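PDB 3MGD: predicted acetyltransferase from Clostridium acetobutylicum, which binds acetyl-CoA and probably transfers its acetyl group to an acceptor that is not identified. Local coordinates for residues M9-K20 against D35-L46. Sequence-based numbering, arbitrary orientation.
Sequences MKDISLLVSIRK and DKELTRYFNNKL
With chi1 of Phe42 at -78°, its CG is anti to the carbonyl carbon, which lays one face of the ring against Leu15, while Ile12, extended at chi2, carries CD1 to the amide of Asn43. Leu15 CB lies over one face of the Phe42 ring, 3.9 Å from its centroid and 14° off the normal, which meets the criteria for a CH-pi contact. Val16 CG2 reaches Phe42 CD2 obliquely at 3.7 Å. Ile12 is a knob in the hole formed by Thr39, Phe42, Asn43 and Leu46; its CD1 comes within 3.4 Å of Asn43 CG, the two side chains crossing at about a right angle. That amide is held by its own helix, since Asn43 ND2 donates to Thr39 O (2.7 Å) from above the carbonyl plane. At the far end, Lys20 bends at chi3 and its NZ forms a salt bridge with Asp35 OD1 (2.8 Å), approaching on the syn side. Between this bridge and the aromatic ring, Leu38 splits its methyls: CD1 packs on Lys20 CG (3.7 Å), and CD2 meets Arg19 CD (3.6 Å) and borders the guanidinium edge. Arg19 NH2 itself donates a hydrogen bond to Pro75 O of the second subunit. The axes of segments 12-20 and 35-46 come within 9.5 Å, with their N-to-C directions 127° apart, and Phe42 continues inward onto Leu51, Glu53 and Asn89 of the sheet. Such a pair of consecutive helices, linking the first strand to the second and packed against the central sheet, is characteristic of the GNAT acetyltransferase fold.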
HETATM    1  N   MSE A   9      20.881 -11.060  -3.872  1.00 29.33           N
HETATM    2  CA  MSE A   9      21.338  -9.918  -4.653  1.00 29.36           C
HETATM    3  C   MSE A   9      21.790 -10.348  -6.042  1.00 23.09           C
HETATM    4  O   MSE A   9      21.526  -9.659  -7.022  1.00 23.34           O
HETATM    5  CB  MSE A   9      22.478  -9.181  -3.944  1.00 30.49           C
HETATM    6  CG  MSE A   9      22.138  -8.706  -2.533  1.00 37.29           C
HETATM    7 SE   MSE A   9      20.657  -7.406  -2.396  1.00 54.02          SE
HETATM    8  CE  MSE A   9      21.529  -5.844  -3.182  1.00 48.59           C
ATOM      9  N   LYS A  10      22.471 -11.491  -6.113  1.00 23.73           N
ATOM     10  CA  LYS A  10      23.006 -12.031  -7.370  1.00 28.64           C
ATOM     11  C   LYS A  10      21.925 -12.275  -8.431  1.00 26.24           C
ATOM     12  O   LYS A  10      22.207 -12.285  -9.637  1.00 24.38           O
ATOM     13  CB  LYS A  10      23.746 -13.344  -7.075  1.00 33.56           C
ATOM     14  CG  LYS A  10      24.461 -13.983  -8.240  1.00 48.52           C
ATOM     15  CD  LYS A  10      25.030 -15.336  -7.814  1.00 55.84           C
ATOM     16  CE  LYS A  10      25.794 -16.031  -8.936  1.00 56.89           C
ATOM     17  NZ  LYS A  10      26.338 -17.342  -8.463  1.00 54.10           N
ATOM     18  N   ASP A  11      20.690 -12.470  -7.975  1.00 25.26           N
ATOM     19  CA  ASP A  11      19.566 -12.788  -8.861  1.00 18.69           C
ATOM     20  C   ASP A  11      18.853 -11.572  -9.443  1.00 22.67           C
ATOM     21  O   ASP A  11      17.901 -11.728 -10.203  1.00 24.08           O
ATOM     22  CB  ASP A  11      18.522 -13.627  -8.107  1.00 19.45           C
ATOM     23  CG  ASP A  11      19.072 -14.967  -7.638  1.00 25.06           C
ATOM     24  OD1 ASP A  11      19.643 -15.709  -8.474  1.00 23.89           O
ATOM     25  OD2 ASP A  11      18.921 -15.284  -6.437  1.00 24.67           O
ATOM     26  N   ILE A  12      19.284 -10.367  -9.086  1.00 19.60           N
ATOM     27  CA  ILE A  12      18.516  -9.172  -9.463  1.00 19.30           C
ATOM     28  C   ILE A  12      18.261  -8.984 -10.971  1.00 16.49           C
ATOM     29  O   ILE A  12      17.151  -8.645 -11.383  1.00 17.17           O
ATOM     30  CB  ILE A  12      19.086  -7.890  -8.815  1.00 21.05           C
ATOM     31  CG1 ILE A  12      18.847  -7.928  -7.303  1.00 27.03           C
ATOM     32  CG2 ILE A  12      18.415  -6.642  -9.393  1.00 20.35           C
ATOM     33  CD1 ILE A  12      19.375  -6.721  -6.547  1.00 25.62           C
ATOM     34  N   SER A  13      19.263  -9.199 -11.810  1.00 19.54           N
ATOM     35  CA  SER A  13      19.020  -8.986 -13.239  1.00 18.76           C
ATOM     36  C   SER A  13      17.961  -9.973 -13.778  1.00 14.51           C
ATOM     37  O   SER A  13      17.212  -9.641 -14.681  1.00 19.27           O
ATOM     38  CB  SER A  13      20.318  -9.043 -14.047  1.00 25.81           C
ATOM     39  OG  SER A  13      20.868 -10.341 -14.024  1.00 27.13           O
ATOM     40  N   LEU A  14      17.882 -11.169 -13.198  1.00 21.61           N
ATOM     41  CA  LEU A  14      16.842 -12.131 -13.588  1.00 21.01           C
ATOM     42  C   LEU A  14      15.447 -11.684 -13.128  1.00 18.46           C
ATOM     43  O   LEU A  14      14.476 -11.777 -13.870  1.00 18.48           O
ATOM     44  CB  LEU A  14      17.131 -13.505 -12.991  1.00 20.70           C
ATOM     45  CG  LEU A  14      18.432 -14.191 -13.388  1.00 24.50           C
ATOM     46  CD1 LEU A  14      18.637 -15.418 -12.513  1.00 30.55           C
ATOM     47  CD2 LEU A  14      18.410 -14.560 -14.864  1.00 26.78           C
ATOM     48  N   LEU A  15      15.363 -11.217 -11.887  1.00 17.80           N
ATOM     49  CA  LEU A  15      14.107 -10.714 -11.329  1.00 20.70           C
ATOM     50  C   LEU A  15      13.582  -9.536 -12.128  1.00 19.22           C
ATOM     51  O   LEU A  15      12.370  -9.399 -12.348  1.00 16.53           O
ATOM     52  CB  LEU A  15      14.325 -10.272  -9.883  1.00 24.54           C
ATOM     53  CG  LEU A  15      14.033 -11.290  -8.784  1.00 31.57           C
ATOM     54  CD1 LEU A  15      14.340 -12.713  -9.192  1.00 22.37           C
ATOM     55  CD2 LEU A  15      14.733 -10.906  -7.488  1.00 23.92           C
ATOM     56  N   VAL A  16      14.504  -8.666 -12.534  1.00 17.50           N
ATOM     57  CA  VAL A  16      14.160  -7.533 -13.369  1.00 14.99           C
ATOM     58  C   VAL A  16      13.573  -7.995 -14.701  1.00 16.75           C
ATOM     59  O   VAL A  16      12.523  -7.501 -15.126  1.00 15.89           O
ATOM     60  CB  VAL A  16      15.377  -6.606 -13.607  1.00 18.69           C
ATOM     61  CG1 VAL A  16      15.067  -5.593 -14.704  1.00 21.15           C
ATOM     62  CG2 VAL A  16      15.774  -5.904 -12.301  1.00 19.87           C
ATOM     63  N   SER A  17      14.249  -8.931 -15.367  1.00 20.51           N
ATOM     64  CA  SER A  17      13.763  -9.444 -16.656  1.00 21.10           C
ATOM     65  C   SER A  17      12.417 -10.140 -16.524  1.00 15.53           C
ATOM     66  O   SER A  17      11.525  -9.956 -17.358  1.00 17.80           O
ATOM     67  CB  SER A  17      14.773 -10.422 -17.271  1.00 26.02           C
ATOM     68  OG  SER A  17      15.938  -9.737 -17.675  1.00 30.24           O
ATOM     69  N   ILE A  18      12.277 -10.957 -15.490  1.00 17.50           N
ATOM     70  CA  ILE A  18      11.032 -11.696 -15.298  1.00 17.16           C
ATOM     71  C   ILE A  18       9.885 -10.749 -14.984  1.00 21.26           C
ATOM     72  O   ILE A  18       8.767 -10.963 -15.458  1.00 17.23           O
ATOM     73  CB  ILE A  18      11.149 -12.732 -14.188  1.00 23.62           C
ATOM     74  CG1 ILE A  18      12.270 -13.721 -14.518  1.00 29.83           C
ATOM     75  CG2 ILE A  18       9.808 -13.448 -13.994  1.00 25.13           C
ATOM     76  CD1 ILE A  18      12.625 -14.647 -13.368  1.00 29.20           C
ATOM     77  N   ARG A  19      10.145  -9.698 -14.200  1.00 17.39           N
ATOM     78  CA  ARG A  19       9.077  -8.723 -13.941  1.00 15.31           C
ATOM     79  C   ARG A  19       8.605  -8.053 -15.229  1.00 18.99           C
ATOM     80  O   ARG A  19       7.412  -7.893 -15.441  1.00 17.71           O
ATOM     81  CB  ARG A  19       9.457  -7.672 -12.881  1.00 17.83           C
ATOM     82  CG  ARG A  19       8.343  -6.624 -12.663  1.00 16.78           C
ATOM     83  CD  ARG A  19       8.406  -5.873 -11.310  1.00 17.85           C
ATOM     84  NE  ARG A  19       7.405  -4.804 -11.308  1.00 14.11           N
ATOM     85  CZ  ARG A  19       6.103  -4.989 -11.087  1.00 14.81           C
ATOM     86  NH1 ARG A  19       5.618  -6.204 -10.834  1.00 15.84           N
ATOM     87  NH2 ARG A  19       5.274  -3.957 -11.154  1.00 16.60           N
ATOM     88  N   LYS A  20       9.525  -7.632 -16.092  1.00 16.94           N
ATOM     89  CA  LYS A  20       9.100  -7.051 -17.368  1.00 17.16           C
ATOM     90  C   LYS A  20       8.284  -8.051 -18.189  1.00 17.30           C
ATOM     91  O   LYS A  20       7.252  -7.705 -18.773  1.00 20.56           O
ATOM     92  CB  LYS A  20      10.303  -6.552 -18.180  1.00 17.25           C
ATOM     93  CG  LYS A  20      11.036  -5.362 -17.571  1.00 23.88           C
ATOM     94  CD  LYS A  20      12.092  -4.774 -18.514  1.00 28.26           C
ATOM     95  CE  LYS A  20      13.230  -5.726 -18.754  1.00 27.97           C
ATOM     96  NZ  LYS A  20      14.383  -5.078 -19.489  1.00 20.93           N
ATOM     97  N   ASP A  35      14.418  -0.112 -16.606  1.00 15.56           N
ATOM     98  CA  ASP A  35      15.425  -0.998 -16.055  1.00 16.82           C
ATOM     99  C   ASP A  35      16.096  -0.403 -14.826  1.00 18.96           C
ATOM    100  O   ASP A  35      16.336  -1.105 -13.851  1.00 18.41           O
ATOM    101  CB  ASP A  35      16.481  -1.348 -17.102  1.00 16.36           C
ATOM    102  CG  ASP A  35      15.932  -2.229 -18.201  1.00 21.54           C
ATOM    103  OD1 ASP A  35      14.740  -2.622 -18.143  1.00 20.90           O
ATOM    104  OD2 ASP A  35      16.697  -2.536 -19.134  1.00 22.58           O
ATOM    105  N   LYS A  36      16.450   0.875 -14.896  1.00 15.74           N
ATOM    106  CA  LYS A  36      17.161   1.507 -13.785  1.00 16.62           C
ATOM    107  C   LYS A  36      16.309   1.440 -12.517  1.00 17.57           C
ATOM    108  O   LYS A  36      16.793   1.053 -11.450  1.00 15.86           O
ATOM    109  CB  LYS A  36      17.527   2.949 -14.121  1.00 19.52           C
ATOM    110  CG  LYS A  36      18.356   3.657 -13.033  1.00 22.43           C
ATOM    111  CD  LYS A  36      18.660   5.113 -13.387  1.00 34.29           C
ATOM    112  CE  LYS A  36      19.457   5.792 -12.251  1.00 39.73           C
ATOM    113  NZ  LYS A  36      19.671   7.239 -12.494  1.00 46.34           N
ATOM    114  N   GLU A  37      15.038   1.805 -12.644  1.00 18.11           N
ATOM    115  CA  GLU A  37      14.149   1.882 -11.483  1.00 17.26           C
ATOM    116  C   GLU A  37      13.839   0.507 -10.898  1.00 17.62           C
ATOM    117  O   GLU A  37      13.757   0.350  -9.675  1.00 15.77           O
ATOM    118  CB  GLU A  37      12.847   2.589 -11.864  1.00 19.69           C
ATOM    119  CG  GLU A  37      12.995   4.090 -12.142  1.00 26.20           C
ATOM    120  CD  GLU A  37      13.404   4.420 -13.578  1.00 32.59           C
ATOM    121  OE1 GLU A  37      13.809   3.516 -14.354  1.00 22.86           O
ATOM    122  OE2 GLU A  37      13.324   5.612 -13.934  1.00 34.94           O
ATOM    123  N   LEU A  38      13.636  -0.482 -11.770  1.00 16.76           N
ATOM    124  CA  LEU A  38      13.419  -1.858 -11.314  1.00 14.60           C
ATOM    125  C   LEU A  38      14.654  -2.358 -10.548  1.00 15.25           C
ATOM    126  O   LEU A  38      14.544  -2.908  -9.450  1.00 16.65           O
ATOM    127  CB  LEU A  38      13.112  -2.793 -12.501  1.00 16.88           C
ATOM    128  CG  LEU A  38      11.712  -2.744 -13.124  1.00 21.76           C
ATOM    129  CD1 LEU A  38      11.636  -3.548 -14.442  1.00 17.86           C
ATOM    130  CD2 LEU A  38      10.650  -3.209 -12.124  1.00 21.51           C
ATOM    131  N   THR A  39      15.833  -2.157 -11.128  1.00 15.35           N
ATOM    132  CA  THR A  39      17.079  -2.634 -10.503  1.00 14.37           C
ATOM    133  C   THR A  39      17.323  -1.980  -9.156  1.00 17.43           C
ATOM    134  O   THR A  39      17.760  -2.628  -8.203  1.00 20.71           O
ATOM    135  CB  THR A  39      18.290  -2.351 -11.401  1.00 16.46           C
ATOM    136  OG1 THR A  39      18.074  -2.945 -12.684  1.00 20.80           O
ATOM    137  CG2 THR A  39      19.571  -2.901 -10.783  1.00 16.61           C
ATOM    138  N   ARG A  40      17.048  -0.686  -9.085  1.00 17.72           N
ATOM    139  CA  ARG A  40      17.168   0.035  -7.816  1.00 18.77           C
ATOM    140  C   ARG A  40      16.148  -0.465  -6.791  1.00 18.08           C
ATOM    141  O   ARG A  40      16.487  -0.622  -5.632  1.00 17.39           O
ATOM    142  CB  ARG A  40      17.022   1.539  -8.044  1.00 19.74           C
ATOM    143  CG  ARG A  40      17.176   2.399  -6.796  1.00 19.75           C
ATOM    144  CD  ARG A  40      17.133   3.872  -7.203  1.00 27.73           C
ATOM    145  NE  ARG A  40      15.839   4.214  -7.795  1.00 26.81           N
ATOM    146  CZ  ARG A  40      15.588   5.326  -8.480  1.00 33.44           C
ATOM    147  NH1 ARG A  40      16.551   6.222  -8.688  1.00 29.44           N
ATOM    148  NH2 ARG A  40      14.368   5.537  -8.969  1.00 30.13           N
ATOM    149  N   TYR A  41      14.909  -0.712  -7.222  1.00 22.01           N
ATOM    150  CA  TYR A  41      13.867  -1.236  -6.327  1.00 20.38           C
ATOM    151  C   TYR A  41      14.273  -2.572  -5.691  1.00 21.29           C
ATOM    152  O   TYR A  41      14.134  -2.760  -4.475  1.00 20.04           O
ATOM    153  CB  TYR A  41      12.536  -1.407  -7.058  1.00 20.61           C
ATOM    154  CG  TYR A  41      11.466  -2.041  -6.194  1.00 21.00           C
ATOM    155  CD1 TYR A  41      10.757  -1.284  -5.267  1.00 12.74           C
ATOM    156  CD2 TYR A  41      11.181  -3.397  -6.290  1.00 21.96           C
ATOM    157  CE1 TYR A  41       9.793  -1.860  -4.459  1.00 14.96           C
ATOM    158  CE2 TYR A  41      10.214  -3.987  -5.490  1.00 21.50           C
ATOM    159  CZ  TYR A  41       9.524  -3.211  -4.580  1.00 16.91           C
ATOM    160  OH  TYR A  41       8.569  -3.796  -3.778  1.00 18.20           O
ATOM    161  N   PHE A  42      14.756  -3.499  -6.521  1.00 20.64           N
ATOM    162  CA  PHE A  42      15.176  -4.811  -6.036  1.00 20.87           C
ATOM    163  C   PHE A  42      16.394  -4.678  -5.143  1.00 18.65           C
ATOM    164  O   PHE A  42      16.436  -5.243  -4.050  1.00 19.61           O
ATOM    165  CB  PHE A  42      15.459  -5.777  -7.201  1.00 18.13           C
ATOM    166  CG  PHE A  42      14.208  -6.365  -7.820  1.00 20.93           C
ATOM    167  CD1 PHE A  42      13.428  -7.260  -7.106  1.00 17.18           C
ATOM    168  CD2 PHE A  42      13.825  -6.025  -9.112  1.00 21.98           C
ATOM    169  CE1 PHE A  42      12.288  -7.807  -7.666  1.00 18.91           C
ATOM    170  CE2 PHE A  42      12.689  -6.561  -9.688  1.00 20.69           C
ATOM    171  CZ  PHE A  42      11.912  -7.457  -8.968  1.00 13.27           C
ATOM    172  N   ASN A  43      17.384  -3.908  -5.593  1.00 18.26           N
ATOM    173  CA  ASN A  43      18.577  -3.694  -4.767  1.00 18.54           C
ATOM    174  C   ASN A  43      18.268  -3.193  -3.362  1.00 20.26           C
ATOM    175  O   ASN A  43      18.766  -3.737  -2.378  1.00 22.47           O
ATOM    176  CB  ASN A  43      19.581  -2.760  -5.459  1.00 20.89           C
ATOM    177  CG  ASN A  43      20.558  -3.517  -6.356  1.00 31.34           C
ATOM    178  OD1 ASN A  43      21.517  -4.134  -5.877  1.00 29.58           O
ATOM    179  ND2 ASN A  43      20.311  -3.484  -7.656  1.00 27.56           N
ATOM    180  N   ASN A  44      17.454  -2.148  -3.280  1.00 16.71           N
ATOM    181  CA  ASN A  44      17.082  -1.564  -2.005  1.00 18.86           C
ATOM    182  C   ASN A  44      16.222  -2.451  -1.111  1.00 20.32           C
ATOM    183  O   ASN A  44      16.519  -2.627   0.079  1.00 19.60           O
ATOM    184  CB  ASN A  44      16.387  -0.221  -2.226  1.00 22.11           C
ATOM    185  CG  ASN A  44      17.382   0.908  -2.463  1.00 35.40           C
ATOM    186  OD1 ASN A  44      17.889   1.516  -1.519  1.00 39.41           O
ATOM    187  ND2 ASN A  44      17.672   1.183  -3.726  1.00 30.72           N
ATOM    188  N   LYS A  45      15.162  -3.009  -1.675  1.00 16.90           N
ATOM    189  CA  LYS A  45      14.190  -3.759  -0.868  1.00 15.54           C
ATOM    190  C   LYS A  45      14.742  -5.132  -0.472  1.00 17.96           C
ATOM    191  O   LYS A  45      14.446  -5.641   0.608  1.00 19.81           O
ATOM    192  CB  LYS A  45      12.865  -3.911  -1.608  1.00 15.29           C
ATOM    193  CG  LYS A  45      12.136  -2.582  -1.886  1.00 17.44           C
ATOM    194  CD  LYS A  45      11.942  -1.737  -0.623  1.00 24.53           C
ATOM    195  CE  LYS A  45      11.179  -0.441  -0.948  1.00 21.33           C
ATOM    196  NZ  LYS A  45      11.071   0.484   0.210  1.00 24.20           N
ATOM    197  N   LEU A  46      15.546  -5.739  -1.332  1.00 18.29           N
ATOM    198  CA  LEU A  46      16.149  -7.010  -0.942  1.00 18.73           C
ATOM    199  C   LEU A  46      17.184  -6.772   0.149  1.00 20.71           C
ATOM    200  O   LEU A  46      17.252  -7.515   1.121  1.00 21.11           O
ATOM    201  CB  LEU A  46      16.765  -7.751  -2.136  1.00 21.42           C
ATOM    202  CG  LEU A  46      15.805  -8.333  -3.178  1.00 24.33           C
ATOM    203  CD1 LEU A  46      16.561  -9.005  -4.334  1.00 20.53           C
ATOM    204  CD2 LEU A  46      14.841  -9.314  -2.532  1.00 20.08           C
TER